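Local coordinates for Lin2634 protein (Listeria innocua, PDB 3MZO), which probably hydrolyses phosphate esters of nucleotides as a metal-binding HD-domain phosphohydrolase related to 5'-deoxynucleotidases, and binds calcium ions, at residues B[7-20]-B[69-81]. Residues are numbered along the deposited sequence; the frame is centred on the assembly and turned at random.
Sequences YFQSLSDLENIYRC and DYSELFIGDIKTP. With CA (calcium ion), chain K; CA (calcium ion), chain M.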
loop_
_atom_site.group_PDB
_atom_site.type_symbol
_atom_site.label_atom_id
_atom_site.label_comp_id
_atom_site.label_asym_id
_atom_site.label_seq_id
_atom_site.Cartn_x
_atom_site.Cartn_y
_atom_site.Cartn_z
ATOM N N TYR B 7 -3.240 -26.234 -3.009
ATOM C CA TYR B 7 -3.624 -25.965 -1.633
ATOM C C TYR B 7 -2.524 -25.147 -0.925
ATOM O O TYR B 7 -2.826 -24.181 -0.205
ATOM C CB TYR B 7 -3.865 -27.279 -0.883
ATOM C CG TYR B 7 -3.908 -27.098 0.613
ATOM C CD1 TYR B 7 -4.997 -26.493 1.219
ATOM C CD2 TYR B 7 -2.844 -27.506 1.427
ATOM C CE1 TYR B 7 -5.047 -26.309 2.602
ATOM C CE2 TYR B 7 -2.869 -27.292 2.815
ATOM C CZ TYR B 7 -3.978 -26.699 3.389
ATOM O OH TYR B 7 -4.039 -26.501 4.740
ATOM N N PHE B 8 -1.257 -25.528 -1.142
ATOM C CA PHE B 8 -0.141 -24.788 -0.553
ATOM C C PHE B 8 -0.114 -23.334 -1.064
ATOM O O PHE B 8 0.159 -22.411 -0.293
ATOM C CB PHE B 8 1.210 -25.482 -0.845
ATOM C CG PHE B 8 1.491 -26.726 0.011
ATOM C CD1 PHE B 8 0.697 -27.083 1.075
ATOM C CD2 PHE B 8 2.619 -27.475 -0.237
ATOM C CE1 PHE B 8 1.005 -28.211 1.849
ATOM C CE2 PHE B 8 2.933 -28.588 0.510
ATOM C CZ PHE B 8 2.138 -28.958 1.563
ATOM N N GLN B 9 -0.414 -23.121 -2.354
ATOM C CA GLN B 9 -0.422 -21.747 -2.899
ATOM C C GLN B 9 -1.512 -20.962 -2.259
ATOM O O GLN B 9 -1.304 -19.801 -1.945
ATOM C CB GLN B 9 -0.662 -21.698 -4.398
ATOM C CG GLN B 9 0.484 -22.184 -5.201
ATOM C CD GLN B 9 0.139 -22.181 -6.656
ATOM O OE1 GLN B 9 -0.904 -22.713 -7.068
ATOM N NE2 GLN B 9 0.997 -21.581 -7.447
ATOM N N SER B 10 -2.656 -21.616 -2.032
ATOM C CA SER B 10 -3.807 -20.953 -1.440
ATOM C C SER B 10 -3.502 -20.360 -0.067
ATOM O O SER B 10 -4.141 -19.394 0.352
ATOM C CB SER B 10 -4.989 -21.912 -1.301
ATOM O OG SER B 10 -4.860 -22.737 -0.149
ATOM N N LEU B 11 -2.572 -20.970 0.672
ATOM C CA LEU B 11 -2.274 -20.495 2.031
ATOM C C LEU B 11 -1.760 -19.051 1.984
ATOM O O LEU B 11 -2.069 -18.250 2.877
ATOM C CB LEU B 11 -1.243 -21.396 2.732
ATOM C CG LEU B 11 -1.595 -22.840 2.936
ATOM C CD1 LEU B 11 -0.328 -23.702 3.369
ATOM C CD2 LEU B 11 -2.707 -22.900 3.920
ATOM N N SER B 12 -1.002 -18.714 0.944
ATOM C CA SER B 12 -0.565 -17.332 0.704
ATOM C C SER B 12 -1.687 -16.363 0.364
ATOM O O SER B 12 -1.586 -15.183 0.677
ATOM C CB SER B 12 0.484 -17.255 -0.404
ATOM O OG SER B 12 1.735 -17.704 0.095
ATOM N N ASP B 13 -2.727 -16.847 -0.292
ATOM C CA ASP B 13 -3.878 -16.019 -0.585
ATOM C C ASP B 13 -4.577 -15.500 0.674
ATOM O O ASP B 13 -5.165 -14.413 0.638
ATOM C CB ASP B 13 -4.878 -16.756 -1.482
ATOM C CG ASP B 13 -4.245 -17.196 -2.829
ATOM O OD1 ASP B 13 -3.148 -16.695 -3.206
ATOM O OD2 ASP B 13 -4.845 -18.028 -3.493
ATOM N N LEU B 14 -4.522 -16.261 1.773
ATOM C CA LEU B 14 -5.084 -15.798 3.037
ATOM C C LEU B 14 -4.369 -14.602 3.656
ATOM O O LEU B 14 -4.865 -14.014 4.626
ATOM C CB LEU B 14 -5.167 -16.947 4.066
ATOM C CG LEU B 14 -6.342 -17.873 3.751
ATOM C CD1 LEU B 14 -6.173 -19.207 4.446
ATOM C CD2 LEU B 14 -7.624 -17.173 4.151
ATOM N N GLU B 15 -3.217 -14.240 3.110
ATOM C CA GLU B 15 -2.509 -13.049 3.501
ATOM C C GLU B 15 -3.058 -11.779 2.823
ATOM O O GLU B 15 -2.679 -10.659 3.200
ATOM C CB GLU B 15 -1.043 -13.155 3.063
ATOM C CG GLU B 15 -0.299 -14.292 3.656
ATOM C CD GLU B 15 1.165 -14.374 3.147
ATOM O OE1 GLU B 15 1.691 -13.487 2.438
ATOM O OE2 GLU B 15 1.790 -15.359 3.462
ATOM N N ASN B 16 -3.876 -11.978 1.797
ATOM C CA ASN B 16 -4.460 -10.893 1.015
ATOM C C ASN B 16 -5.945 -10.677 1.286
ATOM O O ASN B 16 -6.582 -9.900 0.577
ATOM C CB ASN B 16 -4.232 -11.170 -0.483
ATOM C CG ASN B 16 -2.754 -11.131 -0.866
ATOM O OD1 ASN B 16 -1.958 -10.404 -0.252
ATOM N ND2 ASN B 16 -2.378 -11.916 -1.877
ATOM N N ILE B 17 -6.483 -11.407 2.264
ATOM C CA ILE B 17 -7.859 -11.282 2.721
ATOM C C ILE B 17 -7.750 -10.717 4.131
ATOM O O ILE B 17 -7.078 -11.268 5.001
ATOM C CB ILE B 17 -8.582 -12.620 2.721
ATOM C CG1 ILE B 17 -8.543 -13.182 1.301
ATOM C CG2 ILE B 17 -10.085 -12.461 3.175
ATOM C CD1 ILE B 17 -9.016 -14.547 1.219
ATOM N N TYR B 18 -8.400 -9.590 4.325
ATOM C CA TYR B 18 -8.336 -8.847 5.561
ATOM C C TYR B 18 -9.627 -8.908 6.327
ATOM O O TYR B 18 -10.687 -9.142 5.762
ATOM C CB TYR B 18 -7.957 -7.430 5.249
ATOM C CG TYR B 18 -6.565 -7.376 4.734
ATOM C CD1 TYR B 18 -5.501 -7.290 5.616
ATOM C CD2 TYR B 18 -6.290 -7.483 3.369
ATOM C CE1 TYR B 18 -4.184 -7.276 5.164
ATOM C CE2 TYR B 18 -4.959 -7.458 2.897
ATOM C CZ TYR B 18 -3.918 -7.353 3.822
ATOM O OH TYR B 18 -2.600 -7.309 3.439
ATOM N N ARG B 19 -9.521 -8.730 7.638
ATOM C CA ARG B 19 -10.664 -8.844 8.500
ATOM C C ARG B 19 -11.408 -7.535 8.527
ATOM O O ARG B 19 -10.780 -6.486 8.582
ATOM C CB ARG B 19 -10.192 -9.240 9.890
ATOM C CG ARG B 19 -9.673 -10.676 9.871
ATOM C CD ARG B 19 -8.991 -11.064 11.096
ATOM N NE ARG B 19 -9.687 -10.737 12.337
ATOM C CZ ARG B 19 -10.667 -11.458 12.891
ATOM N NH1 ARG B 19 -11.168 -12.547 12.311
ATOM N NH2 ARG B 19 -11.179 -11.064 14.041
ATOM N N CYS B 20 -12.734 -7.643 8.534
ATOM C CA CYS B 20 -13.702 -6.545 8.488
ATOM C C CYS B 20 -13.254 -5.354 7.639
ATOM O O CYS B 20 -13.012 -4.275 8.121
ATOM C CB CYS B 20 -14.244 -6.148 9.877
ATOM S SG CYS B 20 -13.363 -6.706 11.379
ATOM N N ASP B 69 -10.583 -20.361 10.018
ATOM C CA ASP B 69 -10.948 -19.328 9.040
ATOM C C ASP B 69 -10.416 -19.544 7.615
ATOM O O ASP B 69 -10.489 -18.652 6.771
ATOM C CB ASP B 69 -10.541 -17.945 9.575
ATOM C CG ASP B 69 -11.572 -17.352 10.528
ATOM O OD1 ASP B 69 -12.678 -17.849 10.576
ATOM O OD2 ASP B 69 -11.313 -16.338 11.192
ATOM N N TYR B 70 -9.933 -20.746 7.327
ATOM C CA TYR B 70 -9.472 -21.100 6.005
ATOM C C TYR B 70 -10.566 -20.823 4.949
ATOM O O TYR B 70 -10.267 -20.365 3.850
ATOM C CB TYR B 70 -9.010 -22.575 5.977
ATOM C CG TYR B 70 -8.531 -22.990 4.617
ATOM C CD1 TYR B 70 -7.273 -22.635 4.169
ATOM C CD2 TYR B 70 -9.362 -23.696 3.754
ATOM C CE1 TYR B 70 -6.840 -22.966 2.906
ATOM C CE2 TYR B 70 -8.935 -24.039 2.478
ATOM C CZ TYR B 70 -7.671 -23.680 2.063
ATOM O OH TYR B 70 -7.258 -23.990 0.792
ATOM N N SER B 71 -11.829 -21.041 5.303
ATOM C CA SER B 71 -12.951 -20.826 4.366
ATOM C C SER B 71 -13.139 -19.389 3.917
ATOM O O SER B 71 -13.862 -19.124 2.916
ATOM C CB SER B 71 -14.269 -21.354 4.958
ATOM O OG SER B 71 -14.546 -20.801 6.233
ATOM N N GLU B 72 -12.514 -18.448 4.628
ATOM C CA GLU B 72 -12.567 -17.049 4.200
ATOM C C GLU B 72 -11.891 -16.838 2.830
ATOM O O GLU B 72 -12.056 -15.784 2.192
ATOM C CB GLU B 72 -12.110 -16.090 5.311
ATOM C CG GLU B 72 -13.256 -15.857 6.330
ATOM C CD GLU B 72 -12.855 -15.102 7.598
ATOM O OE1 GLU B 72 -12.124 -14.097 7.504
ATOM O OE2 GLU B 72 -13.314 -15.495 8.698
ATOM N N LEU B 73 -11.194 -17.870 2.348
ATOM C CA LEU B 73 -10.626 -17.853 1.005
ATOM C C LEU B 73 -11.693 -17.654 -0.060
ATOM O O LEU B 73 -11.407 -17.059 -1.103
ATOM C CB LEU B 73 -9.940 -19.169 0.680
ATOM C CG LEU B 73 -8.441 -19.259 0.621
ATOM C CD1 LEU B 73 -8.139 -20.718 0.299
ATOM C CD2 LEU B 73 -7.864 -18.361 -0.426
ATOM N N PHE B 74 -12.896 -18.170 0.193
ATOM C CA PHE B 74 -13.995 -18.135 -0.804
ATOM C C PHE B 74 -15.331 -17.514 -0.327
ATOM O O PHE B 74 -16.176 -17.183 -1.152
ATOM C CB PHE B 74 -14.228 -19.525 -1.433
ATOM C CG PHE B 74 -14.084 -20.680 -0.481
ATOM C CD1 PHE B 74 -15.109 -21.030 0.373
ATOM C CD2 PHE B 74 -12.933 -21.447 -0.484
ATOM C CE1 PHE B 74 -14.974 -22.111 1.230
ATOM C CE2 PHE B 74 -12.784 -22.534 0.379
ATOM C CZ PHE B 74 -13.799 -22.863 1.238
ATOM N N ILE B 75 -15.518 -17.340 0.978
ATOM C CA ILE B 75 -16.684 -16.625 1.478
ATOM C C ILE B 75 -16.353 -15.874 2.775
ATOM O O ILE B 75 -15.877 -16.467 3.752
ATOM C CB ILE B 75 -17.880 -17.583 1.673
ATOM C CG1 ILE B 75 -19.085 -16.808 2.243
ATOM C CG2 ILE B 75 -17.447 -18.802 2.524
ATOM C CD1 ILE B 75 -20.425 -17.496 2.114
ATOM N N GLY B 76 -16.554 -14.556 2.759
ATOM C CA GLY B 76 -16.330 -13.709 3.932
ATOM C C GLY B 76 -17.234 -14.029 5.102
ATOM O O GLY B 76 -18.273 -14.686 4.950
ATOM N N ASP B 77 -16.854 -13.538 6.271
ATOM C CA ASP B 77 -17.572 -13.836 7.506
ATOM C C ASP B 77 -17.813 -12.515 8.222
ATOM O O ASP B 77 -16.860 -11.749 8.415
ATOM C CB ASP B 77 -16.699 -14.772 8.359
ATOM C CG ASP B 77 -17.393 -15.263 9.643
ATOM O OD1 ASP B 77 -18.535 -15.769 9.561
ATOM O OD2 ASP B 77 -16.776 -15.168 10.735
ATOM N N ILE B 78 -19.058 -12.238 8.620
ATOM C CA ILE B 78 -19.361 -10.965 9.301
ATOM C C ILE B 78 -18.781 -11.019 10.745
ATOM O O ILE B 78 -19.238 -11.827 11.552
ATOM C CB ILE B 78 -20.896 -10.635 9.310
ATOM C CG1 ILE B 78 -21.530 -10.816 7.923
ATOM C CG2 ILE B 78 -21.139 -9.196 9.794
ATOM C CD1 ILE B 78 -23.031 -10.737 7.947
ATOM N N LYS B 79 -17.768 -10.182 11.033
ATOM C CA LYS B 79 -17.040 -10.125 12.350
ATOM C C LYS B 79 -17.635 -9.123 13.370
ATOM O O LYS B 79 -17.380 -9.203 14.585
ATOM C CB LYS B 79 -15.557 -9.734 12.134
ATOM C CG LYS B 79 -14.545 -10.884 11.884
ATOM C CD LYS B 79 -15.127 -12.052 11.116
ATOM C CE LYS B 79 -14.071 -12.884 10.414
ATOM N NZ LYS B 79 -14.238 -14.338 10.685
ATOM N N THR B 80 -18.402 -8.170 12.848
ATOM C CA THR B 80 -18.999 -7.087 13.621
ATOM C C THR B 80 -20.358 -7.555 14.192
ATOM O O THR B 80 -20.948 -8.496 13.656
ATOM C CB THR B 80 -19.158 -5.867 12.690
ATOM O OG1 THR B 80 -19.954 -6.238 11.555
ATOM C CG2 THR B 80 -17.765 -5.392 12.188
ATOM N N PRO B 81 -20.855 -6.912 15.276
ATOM C CA PRO B 81 -22.075 -7.424 15.924
ATOM C C PRO B 81 -23.371 -7.155 15.130
ATOM O O PRO B 81 -23.364 -6.351 14.184
ATOM C CB PRO B 81 -22.089 -6.702 17.283
ATOM C CG PRO B 81 -21.363 -5.427 17.048
ATOM C CD PRO B 81 -20.389 -5.658 15.899
HETATM CA CA CA K . -12.341 -16.045 13.376
HETATM CA CA CA M . -14.612 -19.405 10.349
HETATM O O HOH W 1 -10.704 -14.058 9.969
HETATM O O HOH W 2 -14.433 -17.451 12.610
HETATM O O HOH W 3 -15.093 -20.964 8.889
HETATM O O HOH W 4 -15.110 -17.432 8.890
HETATM O O HOH W 5 -15.131 -20.638 12.567
#
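Leu14 packs against both Tyr70 and Leu73: its CD1 meets Tyr70 CD1 at 3.6 Å, its CG faces Leu73 CG, and CD2 turns to the backbone of the 3-10 segment. Leu73 spreads its own fork over the helix 4-13 side, CD1 against Ser10 CB and CD2 against Asp13 CB (3.6 Å). Further along, the CD1 methyl of Ile17, at the end of its longer branch, rests on Glu72 O (3.4 Å) and Leu73 CA. Tyr70 CG is anti to the backbone N (chi1 180°), which carries the hydroxyl to helix 4-13. There Tyr70 OH donates to Ser10 OG (2.9 Å), which lies at the Tyr70 ring edge, in its plane; a serine hydroxyl can accept here while donating to Tyr7 O. Tyr70 OH also lies at the edge of the Tyr7 ring, and the two rings meet obliquely, planes at 49°. The 3-10 turn follows directly on the His68-Asp69 pair that names the HD domain. Asp69 OD2 binds one calcium ion (2.4 Å) with His34, His68 and Asp138; OD1 binds the other with His68 O and waters. Beyond them Arg19, long enough to span the gap, reaches water 1 in its guanidinium plane through NH1 (2.8 Å), and that water donates to Asp69 OD2 and Glu72 OE1. Lys79 CG packs over one guanidinium face. Lys79 NZ forms salt bridges with Glu72 and Asp77 and a longer one with Asp69, while Arg19 NE pairs with Glu145.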